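ESX-1 secretion-associated protein EspB (Mycobacterium marinum, PDB 7P0Z) probably serves ESX-1 (type VII) protein transport, as a secreted protein with PE and PPE domains whose seven copies assemble into a channel-like structure. Local coordinates at residues 14-19 / 78-83; 21-26 / 74-79; 35-40 / 46-51; 53-58 / 205-210; 215-220 / 266-271. All coordinates share one frame; numbering follows the deposited sequence.

Contact 1. Residues 14-19 / 78-83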
# COMPACT_ATOMS: atom_id res chain seq x y z
N GLN A 14 -5.85 52.71 -1.99
CA GLN A 14 -4.42 52.81 -1.77
C GLN A 14 -3.86 51.50 -1.24
O GLN A 14 -2.74 51.12 -1.59
CB GLN A 14 -4.11 53.95 -0.82
CG GLN A 14 -2.69 54.43 -0.88
CD GLN A 14 -2.20 54.68 -2.28
OE1 GLN A 14 -2.87 55.29 -3.09
NE2 GLN A 14 -1.01 54.21 -2.56
N GLU A 15 -4.63 50.79 -0.42
CA GLU A 15 -4.20 49.47 0.01
C GLU A 15 -4.01 48.54 -1.18
O GLU A 15 -3.02 47.82 -1.27
CB GLU A 15 -5.20 48.87 0.99
CG GLU A 15 -4.70 47.58 1.59
CD GLU A 15 -5.79 46.60 1.94
OE1 GLU A 15 -6.35 45.98 1.03
OE2 GLU A 15 -6.07 46.43 3.14
N ILE A 16 -4.95 48.56 -2.11
CA ILE A 16 -4.84 47.69 -3.27
C ILE A 16 -3.63 48.05 -4.11
O ILE A 16 -2.91 47.17 -4.57
CB ILE A 16 -6.15 47.72 -4.08
CG1 ILE A 16 -7.34 47.53 -3.17
CG2 ILE A 16 -6.15 46.65 -5.14
CD1 ILE A 16 -8.63 47.54 -3.88
N LEU A 17 -3.40 49.34 -4.34
CA LEU A 17 -2.25 49.71 -5.15
C LEU A 17 -0.94 49.33 -4.48
O LEU A 17 -0.01 48.87 -5.14
CB LEU A 17 -2.29 51.21 -5.46
CG LEU A 17 -3.46 51.60 -6.34
CD1 LEU A 17 -3.62 53.09 -6.36
CD2 LEU A 17 -3.28 51.07 -7.73
N ASN A 18 -0.85 49.52 -3.17
CA ASN A 18 0.35 49.13 -2.47
C ASN A 18 0.57 47.63 -2.56
O ASN A 18 1.70 47.16 -2.75
CB ASN A 18 0.28 49.56 -1.02
CG ASN A 18 0.47 51.03 -0.85
OD1 ASN A 18 0.97 51.71 -1.73
ND2 ASN A 18 0.08 51.53 0.29
N ARG A 19 -0.50 46.85 -2.44
CA ARG A 19 -0.36 45.41 -2.55
C ARG A 19 0.04 45.00 -3.96
O ARG A 19 0.79 44.04 -4.14
CB ARG A 19 -1.67 44.74 -2.14
CG ARG A 19 -1.97 44.89 -0.69
CD ARG A 19 -0.85 44.37 0.19
NE ARG A 19 -0.60 42.96 -0.08
CZ ARG A 19 -1.31 41.97 0.43
NH1 ARG A 19 -2.32 42.22 1.23
NH2 ARG A 19 -1.01 40.72 0.12
N ASN A 78 -6.26 47.20 -12.13
CA ASN A 78 -7.55 47.39 -12.77
C ASN A 78 -8.68 47.33 -11.75
O ASN A 78 -9.59 48.17 -11.75
CB ASN A 78 -7.75 46.35 -13.86
CG ASN A 78 -6.77 46.52 -14.99
OD1 ASN A 78 -6.04 47.50 -15.07
ND2 ASN A 78 -6.74 45.55 -15.88
N ALA A 79 -8.62 46.35 -10.85
CA ALA A 79 -9.63 46.24 -9.82
C ALA A 79 -9.68 47.49 -8.96
O ALA A 79 -10.74 47.90 -8.50
CB ALA A 79 -9.37 45.01 -8.97
N ALA A 80 -8.53 48.09 -8.71
CA ALA A 80 -8.51 49.34 -7.97
C ALA A 80 -9.15 50.46 -8.76
O ALA A 80 -9.91 51.26 -8.21
CB ALA A 80 -7.08 49.70 -7.60
N ALA A 81 -8.88 50.52 -10.06
CA ALA A 81 -9.49 51.54 -10.89
C ALA A 81 -10.99 51.38 -10.98
O ALA A 81 -11.67 52.30 -11.43
CB ALA A 81 -8.90 51.52 -12.28
N ALA A 82 -11.53 50.24 -10.56
CA ALA A 82 -12.98 50.11 -10.53
C ALA A 82 -13.67 51.09 -9.58
O ALA A 82 -14.89 51.21 -9.64
CB ALA A 82 -13.38 48.70 -10.12
N TYR A 83 -12.95 51.75 -8.69
CA TYR A 83 -13.60 52.64 -7.73
C TYR A 83 -13.54 54.10 -8.15
O TYR A 83 -14.58 54.72 -8.36
CB TYR A 83 -12.99 52.45 -6.35
CG TYR A 83 -13.20 51.05 -5.92
CD1 TYR A 83 -14.44 50.64 -5.50
CD2 TYR A 83 -12.20 50.12 -6.02
CE1 TYR A 83 -14.66 49.36 -5.15
CE2 TYR A 83 -12.41 48.83 -5.67
CZ TYR A 83 -13.64 48.45 -5.23
OH TYR A 83 -13.86 47.15 -4.88

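Contact 2. Residues 21-26 / 74-79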
# COMPACT_ATOMS: atom_id res chain seq x y z
N ASP A 21 1.96 46.76 -5.98
CA ASP A 21 3.40 46.95 -6.09
C ASP A 21 4.17 45.91 -5.30
O ASP A 21 5.24 45.47 -5.73
CB ASP A 21 3.79 48.34 -5.65
CG ASP A 21 3.46 49.37 -6.69
OD1 ASP A 21 3.19 48.98 -7.84
OD2 ASP A 21 3.45 50.57 -6.36
N GLU A 22 3.64 45.48 -4.16
CA GLU A 22 4.34 44.50 -3.35
C GLU A 22 4.36 43.13 -4.01
O GLU A 22 5.31 42.37 -3.82
CB GLU A 22 3.70 44.41 -1.97
CG GLU A 22 4.41 43.46 -1.06
CD GLU A 22 3.81 43.37 0.32
OE1 GLU A 22 2.85 44.11 0.61
OE2 GLU A 22 4.27 42.53 1.11
N VAL A 23 3.34 42.78 -4.78
CA VAL A 23 3.25 41.41 -5.23
C VAL A 23 4.17 41.17 -6.41
O VAL A 23 4.61 40.04 -6.63
CB VAL A 23 1.80 41.05 -5.57
CG1 VAL A 23 1.36 41.67 -6.86
CG2 VAL A 23 1.62 39.55 -5.59
N GLU A 24 4.48 42.19 -7.19
CA GLU A 24 5.35 42.03 -8.34
C GLU A 24 6.75 42.54 -8.09
O GLU A 24 7.53 42.67 -9.03
CB GLU A 24 4.76 42.73 -9.56
CG GLU A 24 4.98 44.22 -9.55
CD GLU A 24 4.54 44.88 -10.82
OE1 GLU A 24 4.32 44.17 -11.82
OE2 GLU A 24 4.44 46.12 -10.83
N ALA A 25 7.10 42.84 -6.85
CA ALA A 25 8.47 43.18 -6.56
C ALA A 25 9.35 41.95 -6.80
O ALA A 25 8.88 40.83 -6.68
CB ALA A 25 8.61 43.64 -5.11
N PRO A 26 10.60 42.14 -7.19
CA PRO A 26 11.46 40.98 -7.45
C PRO A 26 11.59 40.10 -6.22
O PRO A 26 11.69 40.59 -5.10
CB PRO A 26 12.79 41.61 -7.83
CG PRO A 26 12.74 42.95 -7.28
CD PRO A 26 11.34 43.40 -7.35
N THR A 74 -1.17 43.72 -12.53
CA THR A 74 -2.01 44.47 -13.45
C THR A 74 -3.48 44.28 -13.14
O THR A 74 -4.26 45.25 -13.14
CB THR A 74 -1.70 44.07 -14.89
OG1 THR A 74 -0.32 44.28 -15.15
CG2 THR A 74 -2.50 44.88 -15.83
N SER A 75 -3.90 43.06 -12.87
CA SER A 75 -5.30 42.84 -12.53
C SER A 75 -5.69 43.58 -11.26
O SER A 75 -6.80 44.09 -11.15
CB SER A 75 -5.60 41.36 -12.40
OG SER A 75 -5.54 40.73 -13.66
N LEU A 76 -4.79 43.63 -10.29
CA LEU A 76 -5.09 44.37 -9.07
C LEU A 76 -5.25 45.85 -9.35
O LEU A 76 -6.11 46.51 -8.77
CB LEU A 76 -4.02 44.14 -8.02
CG LEU A 76 -4.00 42.76 -7.38
CD1 LEU A 76 -2.70 42.58 -6.65
CD2 LEU A 76 -5.15 42.60 -6.46
N ARG A 77 -4.40 46.40 -10.21
CA ARG A 77 -4.53 47.81 -10.53
C ARG A 77 -5.83 48.10 -11.25
O ARG A 77 -6.47 49.12 -11.00
CB ARG A 77 -3.34 48.27 -11.35
CG ARG A 77 -2.11 48.24 -10.55
CD ARG A 77 -0.99 48.88 -11.25
NE ARG A 77 0.22 48.69 -10.48
CZ ARG A 77 1.12 47.76 -10.76
NH1 ARG A 77 0.94 46.96 -11.79
NH2 ARG A 77 2.21 47.64 -10.02
N ASN A 78 -6.26 47.20 -12.13
CA ASN A 78 -7.55 47.39 -12.77
C ASN A 78 -8.68 47.33 -11.75
O ASN A 78 -9.59 48.17 -11.75
CB ASN A 78 -7.75 46.35 -13.86
CG ASN A 78 -6.77 46.52 -14.99
OD1 ASN A 78 -6.04 47.50 -15.07
ND2 ASN A 78 -6.74 45.55 -15.88
N ALA A 79 -8.62 46.35 -10.85
CA ALA A 79 -9.63 46.24 -9.82
C ALA A 79 -9.68 47.49 -8.96
O ALA A 79 -10.74 47.90 -8.50
CB ALA A 79 -9.37 45.01 -8.97

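Contact 3. Residues 35-40 / 46-51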
# COMPACT_ATOMS: atom_id res chain seq x y z
N PRO A 35 27.38 23.10 -11.25
CA PRO A 35 28.06 22.08 -10.45
C PRO A 35 28.90 21.16 -11.32
O PRO A 35 28.44 20.69 -12.36
CB PRO A 35 26.89 21.33 -9.80
CG PRO A 35 25.80 21.46 -10.80
CD PRO A 35 25.98 22.76 -11.52
N GLN A 36 30.12 20.89 -10.89
CA GLN A 36 31.01 20.02 -11.63
C GLN A 36 30.92 18.59 -11.13
O GLN A 36 30.43 18.31 -10.04
CB GLN A 36 32.45 20.49 -11.54
CG GLN A 36 32.61 21.94 -11.74
CD GLN A 36 32.03 22.39 -13.05
OE1 GLN A 36 32.04 21.65 -14.02
NE2 GLN A 36 31.52 23.60 -13.09
N ALA A 37 31.39 17.68 -11.96
CA ALA A 37 31.39 16.28 -11.59
C ALA A 37 32.34 16.05 -10.42
O ALA A 37 33.45 16.58 -10.43
CB ALA A 37 31.82 15.43 -12.77
N PRO A 38 31.92 15.32 -9.40
CA PRO A 38 32.80 15.10 -8.25
C PRO A 38 34.04 14.30 -8.57
O PRO A 38 35.06 14.47 -7.91
CB PRO A 38 31.89 14.36 -7.27
CG PRO A 38 30.52 14.53 -7.78
CD PRO A 38 30.62 14.68 -9.24
N SER A 39 33.99 13.43 -9.57
CA SER A 39 35.12 12.58 -9.90
C SER A 39 35.22 12.51 -11.41
O SER A 39 34.63 13.32 -12.13
CB SER A 39 34.97 11.19 -9.29
OG SER A 39 34.08 10.41 -10.06
N GLY A 40 35.99 11.55 -11.90
CA GLY A 40 36.12 11.30 -13.32
C GLY A 40 35.25 10.20 -13.84
O GLY A 40 35.25 9.94 -15.04
N ASN A 46 27.44 12.28 -15.66
CA ASN A 46 26.02 12.26 -15.92
C ASN A 46 25.24 12.94 -14.82
O ASN A 46 24.30 13.69 -15.09
CB ASN A 46 25.54 10.82 -16.06
CG ASN A 46 25.92 10.23 -17.35
OD1 ASN A 46 26.66 10.82 -18.12
ND2 ASN A 46 25.45 9.03 -17.60
N ALA A 47 25.59 12.68 -13.57
CA ALA A 47 24.88 13.28 -12.46
C ALA A 47 25.06 14.79 -12.46
O ALA A 47 24.10 15.54 -12.23
CB ALA A 47 25.37 12.68 -11.15
N ALA A 48 26.27 15.26 -12.71
CA ALA A 48 26.49 16.70 -12.74
C ALA A 48 25.69 17.34 -13.86
O ALA A 48 25.12 18.42 -13.69
CB ALA A 48 27.97 17.00 -12.89
N GLU A 49 25.63 16.69 -15.01
CA GLU A 49 24.87 17.27 -16.11
C GLU A 49 23.38 17.24 -15.83
O GLU A 49 22.66 18.18 -16.17
CB GLU A 49 25.21 16.55 -17.39
CG GLU A 49 26.26 17.27 -18.14
CD GLU A 49 27.10 16.35 -18.96
OE1 GLU A 49 26.64 15.23 -19.25
OE2 GLU A 49 28.22 16.74 -19.33
N GLN A 50 22.89 16.18 -15.19
CA GLN A 50 21.50 16.14 -14.79
C GLN A 50 21.17 17.28 -13.85
O GLN A 50 20.14 17.94 -14.00
CB GLN A 50 21.18 14.80 -14.14
CG GLN A 50 19.75 14.64 -13.65
CD GLN A 50 18.73 14.81 -14.75
OE1 GLN A 50 18.53 13.92 -15.56
NE2 GLN A 50 18.07 15.94 -14.78
N LEU A 51 22.05 17.54 -12.88
CA LEU A 51 21.84 18.66 -11.97
C LEU A 51 21.85 19.99 -12.70
O LEU A 51 21.03 20.86 -12.41
CB LEU A 51 22.90 18.67 -10.88
CG LEU A 51 22.66 17.68 -9.76
CD1 LEU A 51 23.78 17.73 -8.76
CD2 LEU A 51 21.35 18.00 -9.09

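Contact 4. Residues 53-58 / 205-210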
# COMPACT_ATOMS: atom_id res chain seq x y z
N VAL A 53 21.03 20.61 -15.78
CA VAL A 53 19.81 20.74 -16.56
C VAL A 53 18.62 21.02 -15.65
O VAL A 53 17.77 21.85 -15.97
CB VAL A 53 19.59 19.48 -17.42
CG1 VAL A 53 18.32 19.59 -18.18
CG2 VAL A 53 20.71 19.33 -18.39
N SER A 54 18.54 20.33 -14.53
CA SER A 54 17.45 20.58 -13.60
C SER A 54 17.48 22.01 -13.08
O SER A 54 16.44 22.66 -12.95
CB SER A 54 17.51 19.60 -12.45
OG SER A 54 16.93 18.37 -12.80
N ALA A 55 18.68 22.52 -12.80
CA ALA A 55 18.79 23.90 -12.34
C ALA A 55 18.32 24.88 -13.41
O ALA A 55 17.58 25.82 -13.11
CB ALA A 55 20.23 24.20 -11.94
N ASP A 56 18.74 24.67 -14.65
CA ASP A 56 18.27 25.51 -15.74
C ASP A 56 16.76 25.48 -15.86
O ASP A 56 16.12 26.52 -16.08
CB ASP A 56 18.91 25.06 -17.05
CG ASP A 56 20.30 25.58 -17.21
OD1 ASP A 56 20.59 26.67 -16.71
OD2 ASP A 56 21.13 24.89 -17.84
N ASN A 57 16.17 24.31 -15.73
CA ASN A 57 14.73 24.21 -15.89
C ASN A 57 13.99 24.92 -14.77
O ASN A 57 12.96 25.57 -15.00
CB ASN A 57 14.34 22.74 -16.01
CG ASN A 57 14.70 22.17 -17.35
OD1 ASN A 57 15.39 22.81 -18.14
ND2 ASN A 57 14.27 20.95 -17.62
N VAL A 58 14.52 24.83 -13.56
CA VAL A 58 13.91 25.54 -12.44
C VAL A 58 14.00 27.04 -12.65
O VAL A 58 13.05 27.78 -12.40
CB VAL A 58 14.55 25.09 -11.12
CG1 VAL A 58 14.23 26.07 -10.02
CG2 VAL A 58 14.09 23.71 -10.76
N ALA A 205 14.62 22.74 -2.78
CA ALA A 205 15.15 21.93 -1.71
C ALA A 205 15.56 20.56 -2.21
O ALA A 205 16.61 20.05 -1.84
CB ALA A 205 14.13 21.80 -0.59
N SER A 206 14.73 19.95 -3.05
CA SER A 206 15.08 18.63 -3.55
C SER A 206 16.32 18.69 -4.43
O SER A 206 17.12 17.75 -4.46
CB SER A 206 13.90 18.05 -4.31
OG SER A 206 13.92 18.44 -5.65
N LEU A 207 16.50 19.80 -5.13
CA LEU A 207 17.70 20.00 -5.91
C LEU A 207 18.94 20.01 -5.01
O LEU A 207 19.93 19.31 -5.27
CB LEU A 207 17.57 21.31 -6.66
CG LEU A 207 18.45 21.59 -7.84
CD1 LEU A 207 18.08 20.61 -8.93
CD2 LEU A 207 18.22 23.00 -8.28
N ALA A 208 18.88 20.79 -3.95
CA ALA A 208 20.01 20.84 -3.03
C ALA A 208 20.23 19.49 -2.37
O ALA A 208 21.37 19.08 -2.12
CB ALA A 208 19.80 21.92 -1.98
N LYS A 209 19.15 18.80 -2.07
CA LYS A 209 19.25 17.49 -1.46
C LYS A 209 19.99 16.52 -2.37
O LYS A 209 20.84 15.76 -1.91
CB LYS A 209 17.85 16.98 -1.14
CG LYS A 209 17.85 15.69 -0.45
CD LYS A 209 16.47 15.18 -0.22
CE LYS A 209 16.54 13.79 0.36
NZ LYS A 209 15.20 13.18 0.54
N GLN A 210 19.68 16.54 -3.66
CA GLN A 210 20.40 15.68 -4.59
C GLN A 210 21.87 16.04 -4.68
O GLN A 210 22.73 15.16 -4.76
CB GLN A 210 19.77 15.76 -5.97
CG GLN A 210 18.47 15.06 -6.11
CD GLN A 210 17.98 15.13 -7.52
OE1 GLN A 210 18.28 16.06 -8.23
NE2 GLN A 210 17.26 14.12 -7.95

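Contact 5. Residues 215-220 / 266-271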
# COMPACT_ATOMS: atom_id res chain seq x y z
N ALA A 215 27.61 14.57 -3.14
CA ALA A 215 28.82 14.77 -2.36
C ALA A 215 29.05 13.63 -1.37
O ALA A 215 30.17 13.12 -1.24
CB ALA A 215 28.75 16.11 -1.63
N GLN A 216 28.00 13.20 -0.68
CA GLN A 216 28.18 12.11 0.27
C GLN A 216 28.52 10.82 -0.44
O GLN A 216 29.26 9.99 0.09
CB GLN A 216 26.95 11.94 1.14
CG GLN A 216 26.74 13.12 1.98
CD GLN A 216 28.00 13.53 2.68
OE1 GLN A 216 28.60 14.55 2.36
NE2 GLN A 216 28.43 12.74 3.65
N LEU A 217 27.96 10.61 -1.63
CA LEU A 217 28.31 9.43 -2.40
C LEU A 217 29.77 9.43 -2.78
O LEU A 217 30.43 8.39 -2.74
CB LEU A 217 27.45 9.36 -3.66
CG LEU A 217 27.64 8.08 -4.47
CD1 LEU A 217 27.20 6.86 -3.67
CD2 LEU A 217 26.94 8.15 -5.80
N GLN A 218 30.29 10.59 -3.16
CA GLN A 218 31.71 10.67 -3.48
C GLN A 218 32.56 10.30 -2.28
O GLN A 218 33.53 9.55 -2.41
CB GLN A 218 32.05 12.06 -3.98
CG GLN A 218 33.48 12.21 -4.41
CD GLN A 218 33.83 11.34 -5.61
OE1 GLN A 218 32.96 10.97 -6.39
NE2 GLN A 218 35.10 11.05 -5.77
N LEU A 219 32.22 10.81 -1.10
CA LEU A 219 32.99 10.44 0.07
C LEU A 219 32.90 8.95 0.37
O LEU A 219 33.90 8.30 0.69
CB LEU A 219 32.54 11.25 1.28
CG LEU A 219 32.83 12.73 1.15
CD1 LEU A 219 32.54 13.41 2.45
CD2 LEU A 219 34.24 12.95 0.72
N TRP A 220 31.70 8.40 0.30
CA TRP A 220 31.50 7.00 0.61
C TRP A 220 32.30 6.11 -0.33
O TRP A 220 32.92 5.13 0.09
CB TRP A 220 30.02 6.68 0.51
CG TRP A 220 29.72 5.27 0.60
CD1 TRP A 220 29.45 4.58 1.72
CD2 TRP A 220 29.66 4.35 -0.48
NE1 TRP A 220 29.21 3.28 1.42
CE2 TRP A 220 29.34 3.11 0.07
CE3 TRP A 220 29.84 4.46 -1.85
CZ2 TRP A 220 29.19 1.98 -0.70
CZ3 TRP A 220 29.71 3.34 -2.61
CH2 TRP A 220 29.40 2.12 -2.04
N ASN A 266 27.40 3.65 -9.61
CA ASN A 266 26.73 3.89 -10.86
C ASN A 266 25.23 3.87 -10.69
O ASN A 266 24.52 4.61 -11.38
CB ASN A 266 27.17 2.88 -11.89
CG ASN A 266 28.54 3.15 -12.39
OD1 ASN A 266 29.10 4.20 -12.11
ND2 ASN A 266 29.10 2.21 -13.12
N THR A 267 24.72 3.06 -9.79
CA THR A 267 23.27 3.09 -9.69
C THR A 267 22.79 4.24 -8.83
O THR A 267 21.77 4.86 -9.15
CB THR A 267 22.73 1.77 -9.17
OG1 THR A 267 23.27 1.51 -7.88
CG2 THR A 267 23.14 0.69 -10.11
N LYS A 268 23.48 4.55 -7.75
CA LYS A 268 22.99 5.62 -6.90
C LYS A 268 23.22 6.99 -7.50
O LYS A 268 22.53 7.94 -7.13
CB LYS A 268 23.62 5.55 -5.53
CG LYS A 268 23.12 4.41 -4.74
CD LYS A 268 23.52 4.55 -3.32
CE LYS A 268 23.06 3.37 -2.57
NZ LYS A 268 21.60 3.27 -2.63
N ALA A 269 24.15 7.12 -8.42
CA ALA A 269 24.39 8.39 -9.07
C ALA A 269 23.45 8.64 -10.23
O ALA A 269 23.73 9.49 -11.06
CB ALA A 269 25.83 8.49 -9.56
N ASP A 270 22.36 7.92 -10.31
CA ASP A 270 21.37 8.12 -11.35
C ASP A 270 20.27 9.00 -10.78
O ASP A 270 19.39 8.53 -10.07
CB ASP A 270 20.84 6.79 -11.83
CG ASP A 270 20.34 6.84 -13.23
OD1 ASP A 270 21.01 7.46 -14.07
OD2 ASP A 270 19.28 6.26 -13.50
N LEU A 271 20.33 10.29 -11.09
CA LEU A 271 19.47 11.27 -10.45
C LEU A 271 18.18 11.48 -11.20
O LEU A 271 18.15 11.47 -12.43
CB LEU A 271 20.20 12.60 -10.32
CG LEU A 271 21.36 12.47 -9.36
CD1 LEU A 271 22.10 13.78 -9.26
CD2 LEU A 271 20.85 12.03 -8.01

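Contact 1. Residues 14-19 / 78-83
I16 lays its CG2 methyl on A80, the two carbons I16 CG2 and A80 CB lying 4.0 Å apart, and thereby holds together two antiparallel helices of the PE domain, 13-23 and 42-81. L17 reaches the same alanine from the next position along its helix: although L17 leaves its backbone to one side of the partner, L17 CD2 also comes within 4.0 Å of A80 CB. One small methyl is thus embraced by two branched side chains, and this economy lets the backbones close in to 6.2 Å between I16 CA and A80 CA. With CG1 of I16 anti to its carbonyl carbon (chi1 -48°), CG2 is left for the alanine while the longer branch carries CD1 on toward Y83. There the fit is looser, I16 CD1 standing 4.4 Å from Y83 CE2 in an oblique approach to the ring.

Beyond A80 the backbone turns, Y83 N bonding back to A80 O, and the tyrosine folds over toward helix 13-23. I16 also packs on W178. Y83 begins a YxxxE sequence and W178 a WxG one, a pairing consistent with the bipartite export signal of type VII substrates. The two are joined directly, by a hydrogen bond between Y83 OH and W178 NE1.

Contact 2. Residues 21-26 / 74-79
D21 and R77 face each other across 9.1 Å between their CA atoms, and E24 and T74 across 9.3 Å, so the backbones are well separated where helix 13-23 ends at V23 and long side chains must bridge the gap. R77 does so with a chain extended from CG to NE, whose NH2 is shared by two carboxylates in a salt-bridge network. D21 OD1 lies 2.7 Å from R77 NH2 in the guanidinium plane, and the nitrogen sits nearly on the extension of the aspartate's C-O bond. E24 OE2 lies 2.8 Å from R77 NH2 and is approached from above its carboxylate plane, 53° out of it. Both bonds are fairly straight, and together they probably restrain rotation of the guanidinium group; its single positive charge probably offsets part of the acids' negative charge. Deeper in, V23 and L76 meet tip to tip, V23 CG1 to L76 CD1 at 4.2 Å.

The network clasps the last turn of helix 13-23 to the far end of helix 42-81. V23 packs further on L72 and A73 of that helix and on F172, L76 touches A20 and F175, and R171 NH1 binds the carbonyls of V23 and A25 where the chain leaves its helix.

Contact 3. Residues 35-40 / 46-51
Backbone torsions near the polyproline II region, psi 134° at P35 and 133° at A37, draw the loop out straight and lay it across A48. The alanine methyl consequently meets main chain more than side chain. A48 CB lies 3.6 Å from A37 N, 3.8 Å from P35 O and 3.8 Å from Q36 C, so that three consecutive residues of the loop pass over a single methyl group. A37 adds its own side chain from one side, A37 CB to A48 CB at 4.2 Å. The small side chain of A48 leaves A37 CA and A48 CA 5.1 Å apart.

One turn further along the helix, P35 contributes its ring. P35 CG rests 4.0 Å from L51 CB, the two side chains crossing at a slant. L51 has CG anti to its carbonyl carbon (chi1 -79°), which carries its methyls onward into the bundle and leaves CB to receive the proline. The two segments meet by packing alone, the methyl of A48 lying against polar main-chain atoms as well as carbon; Q36 N is bound elsewhere, by S150 OG.

The loop that precedes helix 42-81 therefore doubles back along the early turns of that same helix. Helix 149-166 closes the junction, M151 touching P38, A48 and L51 and F154 touching P35, while M214 and Q210 of helix 181-224 pack against A47 and L51. Beyond, Q50 NE2 is hydrogen-bonded to Q166 OE1 of a neighbouring subunit, so this part of helix 42-81 also belongs to the subunit interface.

Contact 4. Residues 53-58 / 205-210
L207 presses both of its methyl groups against helix 42-81, and nearly all the packing of this contact is concentrated in that one side chain. L207 CD1 comes to 3.7 Å from S54 CB, and L207 CD2 sits over A55, 4.2 Å from A55 CA and 4.3 Å from A55 CB. The leucine extends CG anti to its backbone N (chi1 -162°), which thrusts the fork straight out of helix 181-224 and lets the two methyls straddle neighbouring residues. Because S54 and A55 are small, A55 CA and L207 CA stand 7.6 Å apart.

Away from this spot the fit slackens. V58 points toward the partner but stays 4.9 Å away at its nearest, and Q210 is farther still; W158 of helix 149-166 touches both V58 and L207. The amide of Q210 and the hydroxyl of S54 are turned to the chain that follows helix 244-268: Q210 NE2 bonds to E272 O, and S54 OG to V274 N. On the outer surfaces, D56 is exposed and paired with R59 in a salt bridge, and V53 and N57 pack on Q166 and I169 of a neighbouring subunit.

L207 fits among L51, S54, A55 and V58, residues spaced i, i+3, i+4 and i+7, in the manner of a knob-into-hole, with V58 its loosest wall. Such packing is characteristic of helical bundles, and here two antiparallel helices, one from the PE and one from the PPE domain, are joined by it at the centre of the chain.

Contact 5. Residues 215-220 / 266-271
No flat group forms the junction where L217 meets K268 and A269; rings and amides lie around it instead. The phenol ring of Y265 touches L217 from the helix of the opposing segment, and W220, one turn beyond L217, leaves its helix toward residues 266-271, but its side chain packs on E264. The amide of Q218 is engaged at both ends, its OE1 bonded to Y265 OH and its NE2 to Q147 OE1, which probably fixes the rotation of that group.

CD2 of L217 makes most of the contact. L217 CD2 lies 3.9 Å from A269 CB and 4.0 Å from A269 N, and both leucine methyls, L217 CD1 and CD2, reach K268 CB at 4.2 Å. CG is anti to the backbone N (chi1 -174°), so the side chain stands out from helix 181-224 and drives CD2 into the end of the other helix. A269 is the first residue there to abandon helical torsions, and its small side chain, set beside the approach, admits the leucine. The backbones remain 7.8 Å apart between L217 CA and A269 CA. Of K268 only the base takes part: its chain extends away past the leucine, consistent with the charged amine lying toward solvent.

The end of helix 244-268 is thus seated on helix 181-224, where F213 touches K268 and M214 touches A269. Immediately afterwards L271 drops between Q210 and M214 of helix 181-224 and A47, Q50 and L51 of helix 42-81, while on the outer side of helix 181-224, Q216 and L219 pack on S263 and E259 of another subunit.

In the fold
The five contacts fall into two groups along the elongated bundle, with helix 42-81 joining them. Contacts 1 and 2 lie near one end, their centres 9 Å apart, and touch through I16 and L76. Contacts 3, 4 and 5 gather nearer the middle: contact 3 is 13 Å from contact 4 and 10 Å from contact 5 between centres, and L51 packs on L207 while A47 meets the carbonyl of A269. Contact 4, between the PE and PPE domains, is 2 Å from the centre of the chain. Contacts 1 and 5 lie 52 Å apart on opposite sides of it, separating the probable export signal beside contact 1 from the subunit interfaces around contacts 3 to 5.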